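Local coordinates for clostripain-related protein (Bacteroides thetaiotaomicron, PDB 6N9J) that probably cleaves peptide bonds as a secreted cysteine protease of the C11 (clostripain) family, at residues N32-G37 against A191-V196; N286-M291 against T346-E351. All blocks are in the same frame, centred on the assembly; numbering follows the deposited sequence.

Contact 1 of 2, residues N32-G37 against A191-V196; sequences NEMIEG and APYEVV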
loop_
_atom_site.group_PDB
_atom_site.type_symbol
_atom_site.label_atom_id
_atom_site.label_comp_id
_atom_site.label_asym_id
_atom_site.label_seq_id
_atom_site.Cartn_x
_atom_site.Cartn_y
_atom_site.Cartn_z
ATOM N N ASN A 32 -0.571 2.314 -19.651
ATOM C CA ASN A 32 -1.160 3.295 -20.554
ATOM C C ASN A 32 -1.633 4.565 -19.829
ATOM O O ASN A 32 -1.536 5.660 -20.371
ATOM C CB ASN A 32 -2.325 2.674 -21.328
ATOM C CG ASN A 32 -1.868 1.640 -22.332
ATOM O OD1 ASN A 32 -0.710 1.637 -22.746
ATOM N ND2 ASN A 32 -2.776 0.757 -22.736
ATOM N N GLU A 33 -2.158 4.411 -18.614
ATOM C CA GLU A 33 -2.564 5.555 -17.805
ATOM C C GLU A 33 -1.354 6.381 -17.414
ATOM O O GLU A 33 -1.407 7.607 -17.440
ATOM C CB GLU A 33 -3.307 5.116 -16.535
ATOM C CG GLU A 33 -4.640 4.409 -16.769
ATOM C CD GLU A 33 -5.309 3.949 -15.475
ATOM O OE1 GLU A 33 -4.718 4.108 -14.387
ATOM O OE2 GLU A 33 -6.437 3.423 -15.560
ATOM N N MET A 34 -0.271 5.699 -17.046
ATOM C CA MET A 34 0.959 6.368 -16.639
ATOM C C MET A 34 1.480 7.228 -17.771
ATOM O O MET A 34 1.938 8.342 -17.545
ATOM C CB MET A 34 2.044 5.364 -16.211
ATOM C CG MET A 34 1.763 4.581 -14.936
ATOM S SD MET A 34 3.045 3.381 -14.494
ATOM C CE MET A 34 2.036 2.102 -13.760
ATOM N N ILE A 35 1.405 6.700 -18.988
ATOM C CA ILE A 35 1.910 7.382 -20.173
ATOM C C ILE A 35 1.106 8.654 -20.449
ATOM O O ILE A 35 1.672 9.688 -20.812
ATOM C CB ILE A 35 1.885 6.445 -21.401
ATOM C CG1 ILE A 35 2.918 5.327 -21.217
ATOM C CG2 ILE A 35 2.136 7.222 -22.701
ATOM C CD1 ILE A 35 3.044 4.372 -22.406
ATOM N N GLU A 36 -0.205 8.589 -20.251
ATOM C CA GLU A 36 -1.036 9.781 -20.354
ATOM C C GLU A 36 -0.699 10.803 -19.256
ATOM O O GLU A 36 -0.748 12.009 -19.484
ATOM C CB GLU A 36 -2.518 9.410 -20.281
ATOM C CG GLU A 36 -3.456 10.591 -20.460
ATOM C CD GLU A 36 -4.892 10.249 -20.114
ATOM O OE1 GLU A 36 -5.207 9.045 -19.985
ATOM O OE2 GLU A 36 -5.708 11.187 -19.966
ATOM N N GLY A 37 -0.359 10.315 -18.066
ATOM C CA GLY A 37 -0.022 11.188 -16.959
ATOM C C GLY A 37 1.289 11.939 -17.123
ATOM O O GLY A 37 1.494 12.978 -16.499
ATOM N N ALA A 191 -4.851 2.345 -8.938
ATOM C CA ALA A 191 -4.798 3.786 -9.101
ATOM C C ALA A 191 -5.203 4.218 -10.504
ATOM O O ALA A 191 -5.002 3.491 -11.475
ATOM C CB ALA A 191 -3.397 4.311 -8.772
ATOM N N PRO A 192 -5.812 5.405 -10.596
ATOM C CA PRO A 192 -5.989 6.173 -11.834
ATOM C C PRO A 192 -4.703 6.940 -12.165
ATOM O O PRO A 192 -4.550 8.133 -11.838
ATOM C CB PRO A 192 -7.134 7.118 -11.488
ATOM C CG PRO A 192 -6.955 7.357 -9.998
ATOM C CD PRO A 192 -6.493 6.035 -9.448
ATOM N N TYR A 193 -3.771 6.255 -12.823
ATOM C CA TYR A 193 -2.419 6.779 -12.966
ATOM C C TYR A 193 -2.343 7.970 -13.896
ATOM O O TYR A 193 -1.288 8.590 -14.025
ATOM C CB TYR A 193 -1.474 5.680 -13.436
ATOM C CG TYR A 193 -1.114 4.735 -12.320
ATOM C CD1 TYR A 193 -0.198 5.114 -11.345
ATOM C CD2 TYR A 193 -1.694 3.479 -12.229
ATOM C CE1 TYR A 193 0.134 4.273 -10.313
ATOM C CE2 TYR A 193 -1.365 2.617 -11.190
ATOM C CZ TYR A 193 -0.455 3.025 -10.233
ATOM O OH TYR A 193 -0.111 2.205 -9.188
ATOM N N GLU A 194 -3.456 8.300 -14.539
ATOM C CA GLU A 194 -3.492 9.495 -15.364
ATOM C C GLU A 194 -3.525 10.766 -14.507
ATOM O O GLU A 194 -3.173 11.841 -14.988
ATOM C CB GLU A 194 -4.692 9.460 -16.315
ATOM C CG GLU A 194 -6.033 9.721 -15.662
ATOM C CD GLU A 194 -6.693 8.481 -15.064
ATOM O OE1 GLU A 194 -6.041 7.415 -14.919
ATOM O OE2 GLU A 194 -7.894 8.585 -14.741
ATOM N N VAL A 195 -3.942 10.654 -13.243
ATOM C CA VAL A 195 -3.868 11.803 -12.330
ATOM C C VAL A 195 -2.957 11.548 -11.124
ATOM O O VAL A 195 -2.479 12.487 -10.509
ATOM C CB VAL A 195 -5.259 12.239 -11.811
ATOM C CG1 VAL A 195 -5.978 13.085 -12.860
ATOM C CG2 VAL A 195 -6.104 11.026 -11.360
ATOM N N VAL A 196 -2.693 10.290 -10.800
ATOM C CA VAL A 196 -1.748 9.981 -9.730
ATOM C C VAL A 196 -0.291 10.271 -10.146
ATOM O O VAL A 196 0.504 10.738 -9.325
ATOM C CB VAL A 196 -1.884 8.513 -9.267
ATOM C CG1 VAL A 196 -0.653 8.075 -8.468
ATOM C CG2 VAL A 196 -3.149 8.342 -8.428
#
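Met34 lays its terminal methyl over the ring of Tyr193. Its CE stands 4.2 Å from the ring centroid and 5° off the normal, a CH-pi contact. SD lies farther out above the same face, a Met-aromatic pair. The side chains run side by side, and Met34 CG packs on Tyr193 CB at 3.7 Å. A bend at chi3 of Met34 (-146°) brings the methyl over the ring centre. Ala191 CB sits on the opposite face, offset toward the rim.

Glu33 provides the polar link. Its OE1 accepts a hydrogen bond from Tyr193 N at 2.8 Å (N-H...O angle 160°). The donor comes from above the carboxylate plane. This ties the carboxylate to the first turn of helix 193-200, next to the N-cap Pro192. Glu33 OE1 also lies 3.6 Å from Glu194 OE1, and Asp30 is close. These acids and the nearby Ala191 O would tend to raise the proton affinity of the Glu33 carboxylate; the N-H at the helix start would oppose this. An alanine in place of Glu33 would probably leave Tyr193 N without this acceptor and open a gap between the Tyr193 ring edge and the Glu194 carboxylate.

Gly37 CA comes within 3.8 Å of Glu194 O at the end of helix 24-37. Facing the sheet, Met34 packs on Val15 and Ile17 of strand 9-18. Tyr193 packs on Val108 and Trp110 of strand 105-110, and its hydroxyl bonds Asp159. Helix 206-221 packs against Ala191, Pro192 and Val195. The contact thus joins two helix ends over the parallel part of the main sheet.

Contact 2 of 2, residues N286-M291 against T346-E351; sequences NYHDLM and TYILRE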
loop_
_atom_site.group_PDB
_atom_site.type_symbol
_atom_site.label_atom_id
_atom_site.label_comp_id
_atom_site.label_asym_id
_atom_site.label_seq_id
_atom_site.Cartn_x
_atom_site.Cartn_y
_atom_site.Cartn_z
ATOM N N ASN A 286 -9.317 -10.685 9.952
ATOM C CA ASN A 286 -7.966 -10.405 10.414
ATOM C C ASN A 286 -7.730 -8.923 10.682
ATOM O O ASN A 286 -6.805 -8.572 11.422
ATOM C CB ASN A 286 -6.945 -10.889 9.380
ATOM C CG ASN A 286 -6.776 -12.397 9.387
ATOM O OD1 ASN A 286 -6.956 -13.034 10.410
ATOM N ND2 ASN A 286 -6.405 -12.967 8.244
ATOM N N TYR A 287 -8.571 -8.067 10.092
ATOM C CA TYR A 287 -8.336 -6.620 10.080
ATOM C C TYR A 287 -9.443 -5.780 10.713
ATOM O O TYR A 287 -10.569 -5.762 10.226
ATOM C CB TYR A 287 -8.134 -6.135 8.638
ATOM C CG TYR A 287 -6.995 -6.796 7.917
ATOM C CD1 TYR A 287 -5.699 -6.335 8.072
ATOM C CD2 TYR A 287 -7.212 -7.890 7.092
ATOM C CE1 TYR A 287 -4.649 -6.938 7.415
ATOM C CE2 TYR A 287 -6.172 -8.500 6.438
ATOM C CZ TYR A 287 -4.892 -8.015 6.600
ATOM O OH TYR A 287 -3.842 -8.606 5.943
ATOM N N HIS A 288 -9.098 -5.046 11.767
ATOM C CA HIS A 288 -10.038 -4.158 12.444
ATOM C C HIS A 288 -9.504 -2.739 12.535
ATOM O O HIS A 288 -8.296 -2.529 12.533
ATOM C CB HIS A 288 -10.349 -4.681 13.853
ATOM C CG HIS A 288 -11.128 -5.956 13.853
ATOM N ND1 HIS A 288 -10.527 -7.196 13.864
ATOM C CD2 HIS A 288 -12.460 -6.181 13.805
ATOM C CE1 HIS A 288 -11.459 -8.133 13.836
ATOM N NE2 HIS A 288 -12.642 -7.542 13.806
ATOM N N ASP A 289 -10.404 -1.768 12.647
ATOM C CA ASP A 289 -9.974 -0.386 12.764
ATOM C C ASP A 289 -9.255 -0.127 14.094
ATOM O O ASP A 289 -9.807 -0.351 15.182
ATOM C CB ASP A 289 -11.162 0.559 12.603
ATOM C CG ASP A 289 -10.736 2.017 12.547
ATOM O OD1 ASP A 289 -10.230 2.479 11.480
ATOM O OD2 ASP A 289 -10.910 2.696 13.575
ATOM N N LEU A 290 -8.020 0.367 13.986
ATOM C CA LEU A 290 -7.166 0.608 15.148
ATOM C C LEU A 290 -7.779 1.573 16.168
ATOM O O LEU A 290 -7.705 1.322 17.373
ATOM C CB LEU A 290 -5.798 1.133 14.698
ATOM C CG LEU A 290 -4.827 1.502 15.824
ATOM C CD1 LEU A 290 -4.408 0.266 16.605
ATOM C CD2 LEU A 290 -3.620 2.214 15.277
ATOM N N MET A 291 -8.377 2.670 15.700
ATOM C CA MET A 291 -9.018 3.606 16.630
ATOM C C MET A 291 -10.214 2.948 17.309
ATOM O O MET A 291 -10.466 3.173 18.494
ATOM C CB MET A 291 -9.459 4.897 15.925
ATOM C CG MET A 291 -10.188 5.896 16.868
ATOM S SD MET A 291 -9.192 6.507 18.252
ATOM C CE MET A 291 -8.283 7.830 17.464
ATOM N N THR A 346 -5.474 -3.000 12.278
ATOM C CA THR A 346 -4.646 -3.647 13.273
ATOM C C THR A 346 -5.136 -5.078 13.469
ATOM O O THR A 346 -6.286 -5.406 13.147
ATOM C CB THR A 346 -4.689 -2.899 14.631
ATOM O OG1 THR A 346 -3.771 -3.498 15.555
ATOM C CG2 THR A 346 -6.087 -2.957 15.227
ATOM N N TYR A 347 -4.261 -5.927 13.997
ATOM C CA TYR A 347 -4.664 -7.254 14.417
ATOM C C TYR A 347 -5.097 -7.234 15.891
ATOM O O TYR A 347 -4.426 -6.639 16.744
ATOM C CB TYR A 347 -3.528 -8.243 14.204
ATOM C CG TYR A 347 -3.895 -9.660 14.541
ATOM C CD1 TYR A 347 -4.873 -10.330 13.816
ATOM C CD2 TYR A 347 -3.262 -10.334 15.571
ATOM C CE1 TYR A 347 -5.220 -11.629 14.116
ATOM C CE2 TYR A 347 -3.602 -11.642 15.882
ATOM C CZ TYR A 347 -4.580 -12.283 15.149
ATOM O OH TYR A 347 -4.924 -13.582 15.453
ATOM N N ILE A 348 -6.225 -7.871 16.182
ATOM C CA ILE A 348 -6.670 -8.017 17.567
ATOM C C ILE A 348 -6.307 -9.404 18.080
ATOM O O ILE A 348 -6.917 -10.394 17.668
ATOM C CB ILE A 348 -8.180 -7.795 17.694
ATOM C CG1 ILE A 348 -8.537 -6.345 17.343
ATOM C CG2 ILE A 348 -8.660 -8.176 19.083
ATOM C CD1 ILE A 348 -10.034 -6.082 17.265
ATOM N N LEU A 349 -5.303 -9.483 18.952
ATOM C CA LEU A 349 -4.867 -10.770 19.499
ATOM C C LEU A 349 -6.038 -11.509 20.124
ATOM O O LEU A 349 -6.748 -10.969 20.966
ATOM C CB LEU A 349 -3.756 -10.580 20.531
ATOM C CG LEU A 349 -2.413 -10.113 19.957
ATOM C CD1 LEU A 349 -1.507 -9.580 21.058
ATOM C CD2 LEU A 349 -1.733 -11.246 19.200
ATOM N N ARG A 350 -6.245 -12.745 19.694
ATOM C CA ARG A 350 -7.366 -13.521 20.184
ATOM C C ARG A 350 -6.910 -14.652 21.097
ATOM O O ARG A 350 -7.735 -15.421 21.592
ATOM C CB ARG A 350 -8.170 -14.070 19.011
ATOM C CG ARG A 350 -8.803 -12.990 18.140
ATOM C CD ARG A 350 -9.119 -13.568 16.781
ATOM N NE ARG A 350 -10.031 -12.751 15.985
ATOM C CZ ARG A 350 -9.657 -11.694 15.273
ATOM N NH1 ARG A 350 -8.394 -11.294 15.287
ATOM N NH2 ARG A 350 -10.553 -11.024 14.563
ATOM N N GLU A 351 -5.599 -14.741 21.314
ATOM C CA GLU A 351 -5.013 -15.722 22.232
ATOM C C GLU A 351 -5.435 -17.155 21.914
ATOM O O GLU A 351 -6.034 -17.829 22.750
ATOM C CB GLU A 351 -5.399 -15.390 23.677
ATOM C CG GLU A 351 -4.845 -14.071 24.203
ATOM C CD GLU A 351 -3.387 -14.164 24.614
ATOM O OE1 GLU A 351 -2.798 -15.264 24.511
ATOM O OE2 GLU A 351 -2.827 -13.132 25.044
HETATM O O HOH W 1 -7.994 -8.192 14.314
#
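This is a short antiparallel strand pair with a bridging water beside it, set apart from the main sheet. It pairs strand 288-289, which leads straight into helix 290-297, with strand 345-346. His288 and Thr346 form a hydrogen-bonded pair. His288 N gives to Thr346 O at 3.2 Å and is nearly straight (170°). Thr346 N gives to His288 O at 2.9 Å.

The side chains of the pair go to the same face. Thr346 CG2 packs on Leu290 CA at 3.7 Å, and Leu290 CD1 reaches Thr346 CB, crossing at about a right angle. Thr346 OG1 is anti to the backbone N (chi1 -175°), which turns it to Glu167 while the methyl faces Leu290. Ile348 crosses His288 and places its CD1 over the imidazole face, 3.9 Å from the centroid, in a CH-pi contact. Arg350 NH2 comes to the ring edge by CE1, with the two planes 38° apart.

One water fills the angle between the diverging chains. It lies in the plane of the His288 ring, 2.8 Å from ND1. It accepts from Ile348 N at 2.6 Å and gives to Asn286 O at 3.1 Å. Arg350 NH1 is a longer donor to it. Tyr347 brings its ring edge to Asn286 O, and its hydroxyl bonds Glu357.

The water takes over from direct strand pairing where 346-351 leaves 286-291. It ties two backbone groups to two basic side chains and probably fixes the rotation of the imidazole. The nearby guanidinium would be expected to disfavour a positive charge on His288.

Overall arrangement
Contacts 1 and 2 lie on opposite sides of the centre of the chain. Their centres are 34 Å apart, and their nearest atoms are about 19 Å apart, so they do not touch. Along the chain they are in series: contact 1 closes before contact 2 opens. Contact 1 packs two helix ends against the large mixed sheet. Contact 2 joins later parts of the chain through a separate two-stranded sheet. Both belong to the one clostripain family region. The protease was crystallised with a covalent peptide inhibitor, but the distance of either contact from it is not established.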